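Local atomic coordinates of putative glyoxalase superfamily protein (Ralstonia eutropha, PDB entry 3IUZ), a protein that probably acts as an iron(II)-dependent dioxygenase of the 2-oxoadipate dioxygenase/decarboxylase family, which turns 2-oxoadipate into 2-hydroxyglutarate. Residues G38-A43 with L188-G193; A48-L53 with G138-F143; F103-R108 with S167-T172; T172-T177 with I197-P202. One frame throughout, in Å; residues are numbered along the deposited sequence.

Contact 1: residues G38-A43 with L188-G193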
loop_
_atom_site.group_PDB
_atom_site.type_symbol
_atom_site.label_atom_id
_atom_site.label_comp_id
_atom_site.label_asym_id
_atom_site.label_seq_id
_atom_site.Cartn_x
_atom_site.Cartn_y
_atom_site.Cartn_z
ATOM N N GLY A 38 -12.915 -25.076 -7.624
ATOM C CA GLY A 38 -11.514 -24.716 -7.757
ATOM C C GLY A 38 -11.273 -23.289 -8.230
ATOM O O GLY A 38 -10.112 -22.838 -8.290
ATOM N N ARG A 39 -12.355 -22.555 -8.499
ATOM C CA ARG A 39 -12.266 -21.111 -8.805
ATOM C C ARG A 39 -11.630 -20.311 -7.666
ATOM O O ARG A 39 -11.496 -20.797 -6.533
ATOM C CB ARG A 39 -13.650 -20.580 -9.137
ATOM C CG ARG A 39 -14.216 -21.318 -10.354
ATOM C CD ARG A 39 -15.628 -20.976 -10.701
ATOM N NE ARG A 39 -16.530 -21.353 -9.638
ATOM C CZ ARG A 39 -17.861 -21.344 -9.734
ATOM N NH1 ARG A 39 -18.466 -21.012 -10.863
ATOM N NH2 ARG A 39 -18.601 -21.685 -8.687
ATOM N N ALA A 40 -11.283 -19.064 -7.964
ATOM C CA ALA A 40 -10.682 -18.182 -6.993
ATOM C C ALA A 40 -11.733 -17.306 -6.351
ATOM O O ALA A 40 -12.481 -16.553 -7.033
ATOM C CB ALA A 40 -9.580 -17.335 -7.621
ATOM N N THR A 41 -11.813 -17.410 -5.032
ATOM C CA THR A 41 -12.740 -16.558 -4.303
ATOM C C THR A 41 -12.209 -15.121 -4.159
ATOM O O THR A 41 -11.010 -14.886 -4.281
ATOM C CB THR A 41 -13.004 -17.094 -2.916
ATOM O OG1 THR A 41 -11.788 -17.119 -2.148
ATOM C CG2 THR A 41 -13.593 -18.521 -2.973
ATOM N N ARG A 42 -13.084 -14.183 -3.791
ATOM C CA ARG A 42 -12.641 -12.815 -3.585
ATOM C C ARG A 42 -11.600 -12.695 -2.487
ATOM O O ARG A 42 -10.678 -11.871 -2.617
ATOM C CB ARG A 42 -13.779 -11.846 -3.297
ATOM C CG ARG A 42 -14.466 -12.038 -2.011
ATOM C CD ARG A 42 -15.556 -10.995 -1.807
ATOM N NE ARG A 42 -16.106 -11.122 -0.470
ATOM C CZ ARG A 42 -17.085 -10.384 0.034
ATOM N NH1 ARG A 42 -17.690 -9.433 -0.689
ATOM N NH2 ARG A 42 -17.457 -10.617 1.274
ATOM N N ALA A 43 -11.753 -13.475 -1.412
ATOM C CA ALA A 43 -10.736 -13.528 -0.345
ATOM C C ALA A 43 -9.358 -13.984 -0.864
ATOM O O ALA A 43 -8.317 -13.391 -0.554
ATOM C CB ALA A 43 -11.179 -14.446 0.759
ATOM N N LEU A 188 -14.040 -15.679 -9.310
ATOM C CA LEU A 188 -13.693 -15.634 -10.738
ATOM C C LEU A 188 -12.970 -16.951 -11.025
ATOM O O LEU A 188 -12.480 -17.584 -10.096
ATOM C CB LEU A 188 -12.749 -14.467 -11.062
ATOM C CG LEU A 188 -13.289 -13.037 -10.978
ATOM C CD1 LEU A 188 -12.119 -12.052 -10.965
ATOM C CD2 LEU A 188 -14.320 -12.754 -12.113
ATOM N N THR A 189 -12.842 -17.353 -12.292
ATOM C CA THR A 189 -11.921 -18.448 -12.606
ATOM C C THR A 189 -10.521 -18.042 -12.117
ATOM O O THR A 189 -10.253 -16.840 -11.953
ATOM C CB THR A 189 -11.868 -18.712 -14.131
ATOM O OG1 THR A 189 -11.352 -17.562 -14.790
ATOM C CG2 THR A 189 -13.282 -19.082 -14.675
ATOM N N VAL A 190 -9.634 -19.010 -11.864
ATOM C CA VAL A 190 -8.312 -18.680 -11.393
ATOM C C VAL A 190 -7.615 -17.805 -12.468
ATOM O O VAL A 190 -6.974 -16.830 -12.124
ATOM C CB VAL A 190 -7.486 -19.923 -10.974
ATOM C CG1 VAL A 190 -6.041 -19.517 -10.626
ATOM C CG2 VAL A 190 -8.144 -20.668 -9.772
ATOM N N ALA A 191 -7.790 -18.124 -13.763
ATOM C CA ALA A 191 -7.181 -17.309 -14.821
ATOM C C ALA A 191 -7.677 -15.865 -14.754
ATOM O O ALA A 191 -6.900 -14.934 -14.867
ATOM C CB ALA A 191 -7.494 -17.913 -16.206
ATOM N N ASP A 192 -8.983 -15.674 -14.595
ATOM C CA ASP A 192 -9.546 -14.327 -14.576
ATOM C C ASP A 192 -9.119 -13.567 -13.322
ATOM O O ASP A 192 -8.908 -12.368 -13.366
ATOM C CB ASP A 192 -11.080 -14.320 -14.668
ATOM C CG ASP A 192 -11.617 -14.643 -16.062
ATOM O OD1 ASP A 192 -10.820 -14.821 -17.007
ATOM O OD2 ASP A 192 -12.865 -14.707 -16.183
ATOM N N GLY A 193 -9.009 -14.257 -12.204
ATOM C CA GLY A 193 -8.478 -13.640 -10.995
ATOM C C GLY A 193 -7.030 -13.191 -11.113
ATOM O O GLY A 193 -6.669 -12.129 -10.610
#
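V190 holds CG1 anti to its backbone N (chi1 174°), which leaves CG2 beside that nitrogen and facing residues 38-40. There CG2 lies 3.3 Å from G38 O and 4.2 Å from A40 CB, so that one methyl meets both the carbonyl of G38, in the loop leading to the strand, and the side chain of A40, its first residue. R39 places its CG beside its own backbone N and bends at chi3, which carries the guanidinium away from L188-G193 toward D35, its salt-bridge partner; what remains in the contact is the base of the chain, with R39 CB 3.4 Å from L188 O. Between these side chains A40 and L188 form an antiparallel hydrogen-bonded pair. A40 N donates to L188 O at 2.9 Å, and L188 N returns a bond of 2.9 Å to A40 O. Strands 40-41 and 187-188 thus make a separate two-stranded ribbon, and each runs straight into a helix. T41 and T189 are the N-caps of these helices; T189 OG1 accepts from D192 N at 3.0 Å. A40 and L188 project on the same face of the ribbon, where both touch I45 of helix 42-60, and V190 also packs on N5, T8 and L9 of helix 4-14. The chemistry is chiefly that of the main chain: reciprocal amide bonds fix the register of A40 and L188, whereas the side chains add mainly apolar packing, the charge of R39 being paired with D35 outside the two segments.

Contact 2: residues A48-L53 with G138-F143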
loop_
_atom_site.group_PDB
_atom_site.type_symbol
_atom_site.label_atom_id
_atom_site.label_comp_id
_atom_site.label_asym_id
_atom_site.label_seq_id
_atom_site.Cartn_x
_atom_site.Cartn_y
_atom_site.Cartn_z
ATOM N N ALA A 48 -3.943 -12.608 -2.561
ATOM C CA ALA A 48 -2.896 -12.698 -3.613
ATOM C C ALA A 48 -2.514 -11.334 -4.108
ATOM O O ALA A 48 -1.287 -11.063 -4.210
ATOM C CB ALA A 48 -3.261 -13.585 -4.744
ATOM N N LEU A 49 -3.491 -10.458 -4.364
ATOM C CA LEU A 49 -3.151 -9.071 -4.770
ATOM C C LEU A 49 -2.199 -8.431 -3.734
ATOM O O LEU A 49 -1.183 -7.822 -4.110
ATOM C CB LEU A 49 -4.367 -8.184 -4.949
ATOM C CG LEU A 49 -4.160 -6.688 -5.139
ATOM C CD1 LEU A 49 -3.408 -6.420 -6.467
ATOM C CD2 LEU A 49 -5.476 -5.893 -5.049
ATOM N N ASN A 50 -2.555 -8.565 -2.453
ATOM C CA ASN A 50 -1.782 -7.974 -1.389
ATOM C C ASN A 50 -0.348 -8.461 -1.389
ATOM O O ASN A 50 0.546 -7.684 -1.143
ATOM C CB ASN A 50 -2.388 -8.250 -0.014
ATOM C CG ASN A 50 -3.621 -7.411 0.245
ATOM O OD1 ASN A 50 -3.933 -6.543 -0.567
ATOM N ND2 ASN A 50 -4.382 -7.727 1.338
HETATM N N MSE A 51 -0.171 -9.753 -1.636
HETATM C CA MSE A 51 1.121 -10.332 -1.645
HETATM C C MSE A 51 1.957 -9.813 -2.842
HETATM O O MSE A 51 3.175 -9.662 -2.719
HETATM C CB MSE A 51 0.992 -11.869 -1.634
HETATM C CG MSE A 51 0.437 -12.449 -0.255
HETATM SE SE MSE A 51 0.113 -14.291 -0.370
HETATM C CE MSE A 51 1.878 -14.996 0.023
ATOM N N VAL A 52 1.306 -9.605 -4.000
ATOM C CA VAL A 52 1.980 -9.099 -5.173
ATOM C C VAL A 52 2.422 -7.687 -4.876
ATOM O O VAL A 52 3.580 -7.316 -5.177
ATOM C CB VAL A 52 1.106 -9.201 -6.435
ATOM C CG1 VAL A 52 1.776 -8.476 -7.611
ATOM C CG2 VAL A 52 0.804 -10.685 -6.726
ATOM N N LEU A 53 1.558 -6.926 -4.187
ATOM C CA LEU A 53 1.852 -5.539 -3.878
ATOM C C LEU A 53 2.998 -5.439 -2.842
ATOM O O LEU A 53 3.868 -4.585 -2.937
ATOM C CB LEU A 53 0.582 -4.785 -3.404
ATOM C CG LEU A 53 -0.477 -4.516 -4.492
ATOM C CD1 LEU A 53 -1.759 -3.898 -3.860
ATOM C CD2 LEU A 53 0.108 -3.621 -5.619
ATOM N N GLY A 138 -6.953 -11.542 9.242
ATOM C CA GLY A 138 -5.907 -12.274 8.538
ATOM C C GLY A 138 -5.422 -11.648 7.249
ATOM O O GLY A 138 -4.230 -11.677 6.960
ATOM N N ILE A 139 -6.342 -11.135 6.427
ATOM C CA ILE A 139 -5.982 -10.474 5.182
ATOM C C ILE A 139 -5.483 -9.088 5.560
ATOM O O ILE A 139 -6.054 -8.451 6.449
ATOM C CB ILE A 139 -7.203 -10.402 4.233
ATOM C CG1 ILE A 139 -7.474 -11.802 3.644
ATOM C CG2 ILE A 139 -6.974 -9.378 3.145
ATOM C CD1 ILE A 139 -8.805 -11.883 2.865
ATOM N N ALA A 140 -4.417 -8.600 4.941
ATOM C CA ALA A 140 -3.900 -7.274 5.272
ATOM C C ALA A 140 -4.959 -6.225 5.097
ATOM O O ALA A 140 -5.752 -6.304 4.145
ATOM C CB ALA A 140 -2.721 -6.898 4.357
ATOM N N GLN A 141 -4.937 -5.218 5.968
ATOM C CA GLN A 141 -5.793 -4.066 5.816
ATOM C C GLN A 141 -5.156 -3.114 4.821
ATOM O O GLN A 141 -3.953 -3.221 4.539
ATOM C CB GLN A 141 -6.018 -3.350 7.119
ATOM C CG GLN A 141 -6.869 -4.089 8.098
ATOM C CD GLN A 141 -7.129 -3.247 9.331
ATOM O OE1 GLN A 141 -8.059 -2.425 9.370
ATOM N NE2 GLN A 141 -6.280 -3.412 10.341
ATOM N N PHE A 142 -5.967 -2.194 4.296
ATOM C CA PHE A 142 -5.482 -1.056 3.534
ATOM C C PHE A 142 -5.709 0.174 4.371
ATOM O O PHE A 142 -6.828 0.392 4.924
ATOM C CB PHE A 142 -6.227 -0.895 2.226
ATOM C CG PHE A 142 -5.737 -1.792 1.136
ATOM C CD1 PHE A 142 -6.110 -3.124 1.084
ATOM C CD2 PHE A 142 -4.843 -1.312 0.192
ATOM C CE1 PHE A 142 -5.620 -3.964 0.080
ATOM C CE2 PHE A 142 -4.354 -2.125 -0.809
ATOM C CZ PHE A 142 -4.721 -3.441 -0.887
ATOM N N PHE A 143 -4.686 1.022 4.461
ATOM C CA PHE A 143 -4.839 2.308 5.122
ATOM C C PHE A 143 -4.726 3.339 4.009
ATOM O O PHE A 143 -3.710 3.392 3.341
ATOM C CB PHE A 143 -3.796 2.508 6.220
ATOM C CG PHE A 143 -4.116 3.660 7.124
ATOM C CD1 PHE A 143 -3.801 4.961 6.752
ATOM C CD2 PHE A 143 -4.755 3.464 8.328
ATOM C CE1 PHE A 143 -4.086 6.030 7.592
ATOM C CE2 PHE A 143 -5.047 4.528 9.155
ATOM C CZ PHE A 143 -4.730 5.807 8.789
#
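N50 reaches from helix 42-60 into the turn before strand 141-147, its CG beside the backbone N (chi1 -75°). With OD1 nearly eclipsing CA (chi2 -7°), the two ends of the amide face different neighbours. OD1 comes close to two adjacent carbons of the F142 ring, 3.1 Å from F142 CE1 and 3.2 Å from F142 CZ, at an oblique approach, with the amide and ring planes 56° apart. ND2 turns to the preceding residues, where it comes within 3.5 Å of A140 CB and 3.6 Å of I139 CG2. Its hydrogen bond goes to Y112 OH, consistent with the nitrogen facing away from the ring. I139 offers CG2 because that methyl stands anti to its backbone N, leaving CG1 to continue elsewhere. F142 belongs to the mixed beta-sheet of this member of the glyoxalase clan, on a strand that pairs in parallel with 80-87 and antiparallel with 125-132; the contact therefore seats a helix against one end of a central strand of the sheet. The ring of F142 runs out from the strand so that its far end is nearest the helix. One turn further along that helix, L53 CD1 meets the edge of the ring, 4.2 Å from F142 CZ. Y112, on strand 112-120, packs edge-to-face with F142 as well as bonding N50.

Contact 3: residues F103-R108 with S167-T172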
loop_
_atom_site.group_PDB
_atom_site.type_symbol
_atom_site.label_atom_id
_atom_site.label_comp_id
_atom_site.label_asym_id
_atom_site.label_seq_id
_atom_site.Cartn_x
_atom_site.Cartn_y
_atom_site.Cartn_z
ATOM N N PHE A 103 -9.423 4.448 -4.880
ATOM C CA PHE A 103 -9.204 3.110 -4.366
ATOM C C PHE A 103 -10.424 2.418 -3.728
ATOM O O PHE A 103 -10.519 1.219 -3.815
ATOM C CB PHE A 103 -8.016 3.138 -3.400
ATOM C CG PHE A 103 -6.736 3.332 -4.128
ATOM C CD1 PHE A 103 -6.143 2.255 -4.757
ATOM C CD2 PHE A 103 -6.251 4.614 -4.373
ATOM C CE1 PHE A 103 -5.051 2.433 -5.544
ATOM C CE2 PHE A 103 -5.153 4.794 -5.158
ATOM C CZ PHE A 103 -4.539 3.700 -5.721
ATOM N N THR A 104 -11.357 3.139 -3.123
ATOM C CA THR A 104 -12.524 2.440 -2.579
ATOM C C THR A 104 -13.346 1.728 -3.695
ATOM O O THR A 104 -13.930 0.694 -3.445
ATOM C CB THR A 104 -13.428 3.346 -1.755
ATOM O OG1 THR A 104 -13.698 4.541 -2.453
ATOM C CG2 THR A 104 -12.731 3.703 -0.397
ATOM N N ARG A 105 -13.390 2.314 -4.879
ATOM C CA ARG A 105 -13.981 1.709 -6.067
ATOM C C ARG A 105 -13.318 0.377 -6.482
ATOM O O ARG A 105 -13.911 -0.372 -7.257
ATOM C CB ARG A 105 -13.951 2.665 -7.240
ATOM C CG ARG A 105 -12.546 2.821 -7.891
ATOM C CD ARG A 105 -12.428 3.957 -8.879
ATOM N NE ARG A 105 -11.030 4.162 -9.277
ATOM C CZ ARG A 105 -10.607 4.546 -10.483
ATOM N NH1 ARG A 105 -11.443 4.811 -11.484
ATOM N NH2 ARG A 105 -9.315 4.726 -10.677
ATOM N N ILE A 106 -12.113 0.100 -5.941
ATOM C CA ILE A 106 -11.406 -1.145 -6.123
ATOM C C ILE A 106 -11.573 -2.036 -4.887
ATOM O O ILE A 106 -11.930 -3.218 -4.993
ATOM C CB ILE A 106 -9.875 -0.914 -6.375
ATOM C CG1 ILE A 106 -9.602 -0.092 -7.639
ATOM C CG2 ILE A 106 -9.123 -2.249 -6.399
ATOM C CD1 ILE A 106 -8.078 0.417 -7.786
ATOM N N LEU A 107 -11.306 -1.491 -3.698
ATOM C CA LEU A 107 -11.272 -2.326 -2.507
ATOM C C LEU A 107 -12.659 -2.857 -2.135
ATOM O O LEU A 107 -12.769 -3.947 -1.586
ATOM C CB LEU A 107 -10.735 -1.531 -1.295
ATOM C CG LEU A 107 -9.322 -0.962 -1.494
ATOM C CD1 LEU A 107 -8.785 -0.139 -0.357
ATOM C CD2 LEU A 107 -8.350 -2.110 -1.802
ATOM N N ARG A 108 -13.702 -2.057 -2.391
ATOM C CA ARG A 108 -15.067 -2.416 -1.984
ATOM C C ARG A 108 -15.514 -3.667 -2.745
ATOM O O ARG A 108 -15.860 -4.637 -2.117
ATOM C CB ARG A 108 -16.018 -1.237 -2.146
ATOM C CG ARG A 108 -15.736 -0.114 -1.176
ATOM C CD ARG A 108 -16.160 -0.388 0.253
ATOM N NE ARG A 108 -17.597 -0.288 0.373
ATOM C CZ ARG A 108 -18.422 -1.212 0.830
ATOM N NH1 ARG A 108 -17.993 -2.389 1.271
ATOM N NH2 ARG A 108 -19.733 -0.958 0.816
ATOM N N SER A 167 -3.331 13.559 -14.261
ATOM C CA SER A 167 -3.309 12.158 -13.882
ATOM C C SER A 167 -4.093 11.268 -14.825
ATOM O O SER A 167 -5.197 11.646 -15.322
ATOM C CB SER A 167 -3.860 11.934 -12.490
ATOM O OG SER A 167 -3.142 12.638 -11.520
ATOM N N ALA A 168 -3.550 10.081 -15.043
ATOM C CA ALA A 168 -4.276 9.031 -15.777
ATOM C C ALA A 168 -5.198 8.304 -14.804
ATOM O O ALA A 168 -4.990 8.366 -13.579
ATOM C CB ALA A 168 -3.326 8.033 -16.425
ATOM N N ASP A 169 -6.236 7.659 -15.357
ATOM C CA ASP A 169 -7.000 6.658 -14.606
ATOM C C ASP A 169 -6.500 5.271 -14.950
ATOM O O ASP A 169 -6.710 4.755 -16.076
ATOM C CB ASP A 169 -8.507 6.786 -14.860
ATOM C CG ASP A 169 -9.337 5.837 -13.970
ATOM O OD1 ASP A 169 -8.737 4.948 -13.324
ATOM O OD2 ASP A 169 -10.587 6.008 -13.901
ATOM N N PRO A 170 -5.796 4.629 -14.004
ATOM C CA PRO A 170 -5.261 3.297 -14.284
ATOM C C PRO A 170 -6.257 2.139 -14.268
ATOM O O PRO A 170 -5.924 1.035 -14.699
ATOM C CB PRO A 170 -4.270 3.108 -13.127
ATOM C CG PRO A 170 -5.023 3.757 -11.993
ATOM C CD PRO A 170 -5.581 4.996 -12.590
ATOM N N LEU A 171 -7.470 2.370 -13.794
ATOM C CA LEU A 171 -8.454 1.277 -13.650
ATOM C C LEU A 171 -9.205 1.053 -14.970
ATOM O O LEU A 171 -10.201 1.690 -15.237
ATOM C CB LEU A 171 -9.426 1.634 -12.525
ATOM C CG LEU A 171 -10.303 0.443 -12.072
ATOM C CD1 LEU A 171 -9.494 -0.632 -11.417
ATOM C CD2 LEU A 171 -11.416 0.928 -11.116
ATOM N N THR A 172 -8.741 0.101 -15.749
ATOM C CA THR A 172 -9.164 -0.068 -17.111
ATOM C C THR A 172 -10.598 -0.682 -17.170
ATOM O O THR A 172 -11.091 -1.213 -16.167
ATOM C CB THR A 172 -8.214 -0.992 -17.858
ATOM O OG1 THR A 172 -8.401 -2.342 -17.426
ATOM C CG2 THR A 172 -6.726 -0.544 -17.738
#
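One carboxylate oxygen, D169 OD1, is gripped from opposite faces of its plane: R105 NH2 comes from one face at 2.7 Å and L171 N from the other at 2.9 Å. The second of these closes an Asx turn, so the aspartate that folds its own loop also ties that loop to helix 101-110. The salt bridge is bidentate and end-on. R105 NH1 donates to D169 OD2 at 2.8 Å, on the syn side of the carboxylate and nearly straight (167°), and both oxygens lie near the guanidinium plane although the two flat groups are turned 35° apart. R105 starts in the crowded position between backbone N and carbonyl carbon (chi1 76°), then runs extended to NE, which bonds A102 O within the same helix; the guanidinium is thus held at its near and far ends alike. Over one face of it sits L171 CB, 3.6 Å from R105 NH2, while L171 CD2 lies against the NE end at 3.7 Å. The other L171 methyl, CD1, packs 3.8 Å from I106 CG1, the two side chains running alongside in opposite senses. Below this partly exposed ion pair the contact becomes apolar: I106 and L171 both touch L200 of helix 190-200, F103 reaches back to strand 80-87, and the loop carrying D169 leads directly into helix 173-185.

Contact 4: residues T172-T177 with I197-P202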
loop_
_atom_site.group_PDB
_atom_site.type_symbol
_atom_site.label_atom_id
_atom_site.label_comp_id
_atom_site.label_asym_id
_atom_site.label_seq_id
_atom_site.Cartn_x
_atom_site.Cartn_y
_atom_site.Cartn_z
ATOM N N THR A 172 -8.741 0.101 -15.749
ATOM C CA THR A 172 -9.164 -0.068 -17.111
ATOM C C THR A 172 -10.598 -0.682 -17.170
ATOM O O THR A 172 -11.091 -1.213 -16.167
ATOM C CB THR A 172 -8.214 -0.992 -17.858
ATOM O OG1 THR A 172 -8.401 -2.342 -17.426
ATOM C CG2 THR A 172 -6.726 -0.544 -17.738
ATOM N N PRO A 173 -11.218 -0.672 -18.356
ATOM C CA PRO A 173 -12.549 -1.268 -18.470
ATOM C C PRO A 173 -12.573 -2.755 -18.191
ATOM O O PRO A 173 -13.537 -3.261 -17.640
ATOM C CB PRO A 173 -12.947 -1.007 -19.913
ATOM C CG PRO A 173 -11.990 0.032 -20.455
ATOM C CD PRO A 173 -10.873 0.182 -19.513
ATOM N N ARG A 174 -11.530 -3.449 -18.616
ATOM C CA ARG A 174 -11.417 -4.863 -18.352
ATOM C C ARG A 174 -11.257 -5.085 -16.841
ATOM O O ARG A 174 -11.811 -6.053 -16.299
ATOM C CB ARG A 174 -10.231 -5.426 -19.120
ATOM C CG ARG A 174 -10.015 -6.893 -18.874
ATOM C CD ARG A 174 -11.088 -7.767 -19.532
ATOM N NE ARG A 174 -10.782 -9.171 -19.291
ATOM C CZ ARG A 174 -11.654 -10.167 -19.381
ATOM N NH1 ARG A 174 -12.933 -9.967 -19.752
ATOM N NH2 ARG A 174 -11.257 -11.363 -19.073
ATOM N N ALA A 175 -10.487 -4.216 -16.175
ATOM C CA ALA A 175 -10.284 -4.327 -14.728
ATOM C C ALA A 175 -11.660 -4.213 -14.042
ATOM O O ALA A 175 -11.999 -4.981 -13.135
ATOM C CB ALA A 175 -9.316 -3.229 -14.180
ATOM N N GLN A 176 -12.429 -3.231 -14.469
ATOM C CA GLN A 176 -13.754 -3.003 -13.865
ATOM C C GLN A 176 -14.717 -4.111 -14.168
ATOM O O GLN A 176 -15.525 -4.454 -13.325
ATOM C CB GLN A 176 -14.314 -1.669 -14.302
ATOM C CG GLN A 176 -13.497 -0.486 -13.781
ATOM C CD GLN A 176 -14.083 0.870 -14.134
ATOM O OE1 GLN A 176 -15.260 1.179 -13.811
ATOM N NE2 GLN A 176 -13.238 1.735 -14.729
ATOM N N THR A 177 -14.641 -4.673 -15.386
ATOM C CA THR A 177 -15.438 -5.831 -15.741
ATOM C C THR A 177 -15.235 -6.987 -14.760
ATOM O O THR A 177 -16.215 -7.578 -14.213
ATOM C CB THR A 177 -15.070 -6.319 -17.163
ATOM O OG1 THR A 177 -15.357 -5.270 -18.107
ATOM C CG2 THR A 177 -15.848 -7.608 -17.526
ATOM N N ILE A 197 -5.700 -9.316 -10.951
ATOM C CA ILE A 197 -4.581 -8.865 -10.109
ATOM C C ILE A 197 -3.568 -8.083 -10.962
ATOM O O ILE A 197 -3.109 -7.006 -10.578
ATOM C CB ILE A 197 -3.917 -10.044 -9.375
ATOM C CG1 ILE A 197 -4.860 -10.595 -8.330
ATOM C CG2 ILE A 197 -2.535 -9.646 -8.793
ATOM C CD1 ILE A 197 -4.454 -12.047 -7.854
ATOM N N GLY A 198 -3.236 -8.621 -12.117
ATOM C CA GLY A 198 -2.293 -7.964 -13.034
ATOM C C GLY A 198 -2.737 -6.555 -13.422
ATOM O O GLY A 198 -1.914 -5.678 -13.629
ATOM N N LEU A 199 -4.049 -6.359 -13.527
ATOM C CA LEU A 199 -4.604 -5.092 -13.980
ATOM C C LEU A 199 -4.723 -4.153 -12.831
ATOM O O LEU A 199 -4.688 -2.933 -13.039
ATOM C CB LEU A 199 -5.981 -5.270 -14.605
ATOM C CG LEU A 199 -6.009 -6.015 -15.950
ATOM C CD1 LEU A 199 -7.487 -6.382 -16.306
ATOM C CD2 LEU A 199 -5.340 -5.125 -17.009
ATOM N N LEU A 200 -4.838 -4.686 -11.623
ATOM C CA LEU A 200 -4.967 -3.812 -10.463
ATOM C C LEU A 200 -3.626 -3.302 -9.961
ATOM O O LEU A 200 -3.558 -2.191 -9.415
ATOM C CB LEU A 200 -5.697 -4.501 -9.307
ATOM C CG LEU A 200 -7.176 -4.832 -9.570
ATOM C CD1 LEU A 200 -7.792 -5.516 -8.326
ATOM C CD2 LEU A 200 -7.995 -3.545 -9.947
ATOM N N VAL A 201 -2.580 -4.108 -10.105
ATOM C CA VAL A 201 -1.290 -3.733 -9.539
ATOM C C VAL A 201 -0.803 -2.344 -10.033
ATOM O O VAL A 201 -0.332 -1.533 -9.198
ATOM C CB VAL A 201 -0.250 -4.848 -9.721
ATOM C CG1 VAL A 201 1.198 -4.299 -9.552
ATOM C CG2 VAL A 201 -0.566 -6.035 -8.755
ATOM N N PRO A 202 -0.973 -2.024 -11.322
ATOM C CA PRO A 202 -0.548 -0.698 -11.795
ATOM C C PRO A 202 -1.343 0.495 -11.271
ATOM O O PRO A 202 -0.920 1.634 -11.501
ATOM C CB PRO A 202 -0.649 -0.828 -13.337
ATOM C CG PRO A 202 -0.454 -2.288 -13.586
ATOM C CD PRO A 202 -1.295 -2.897 -12.459
HETATM O O HOH W 1 -6.661 -1.431 -14.222
#
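A bridging water is gripped from both segments, accepting from T172 N at 3.0 Å and donating to L199 O at 2.7 Å. It joins the start of helix 173-185 to the L199 region of helix 190-200, two successive helices that run in roughly opposite directions as an alpha-alpha hairpin with strand 187-188 in the connection. T172 is the N-cap of the first helix: OG1 sits between backbone N and carbonyl carbon (chi1 73°), from where it accepts from A175 N at 3.1 Å. The backbone N of T172 thus serves the water while its hydroxyl serves the helix end. L199 packs beside this cap. With CG beside its own backbone N (chi1 -69°), its two methyls spread over the helix start: CD1 packs 3.6 Å from R174 CG, and CD2 lies 4.2 Å from T172 OG1, the two side chains crossing at about a right angle. R174 presents only the aliphatic base of its chain here; bent at chi2, it sends its guanidinium to E195 one turn back on helix 190-200, where NE makes a salt bridge. At A175, a small residue, the helices come close, with the CA atoms of A175 and L199 5.8 Å apart. A175 CB rests 3.9 Å from L199 CB and 4.4 Å from L200 CD2.

Contacts 3 and 4 are the closest pair, their centres about 8 Å apart; they share T172, and L200 CD2 of contact 4 packs 3.6 Å from L171 CD1 of contact 3. Helix 190-200 starts in contact 1 and runs on into contact 4, whose centres are about 14 Å apart, and helix 42-60 likewise joins contact 1 to contact 2. Contacts 2 and 4 meet where V52 CG1 lies 3.6 Å from V201 CG2, and contacts 2 and 3 where F142 CB lies 3.7 Å from L107 CD1. Contact 2 is the most central, about 8 Å from the centre of the chain, whereas contact 1 is peripheral, near a triethylene glycol probably left from crystallisation.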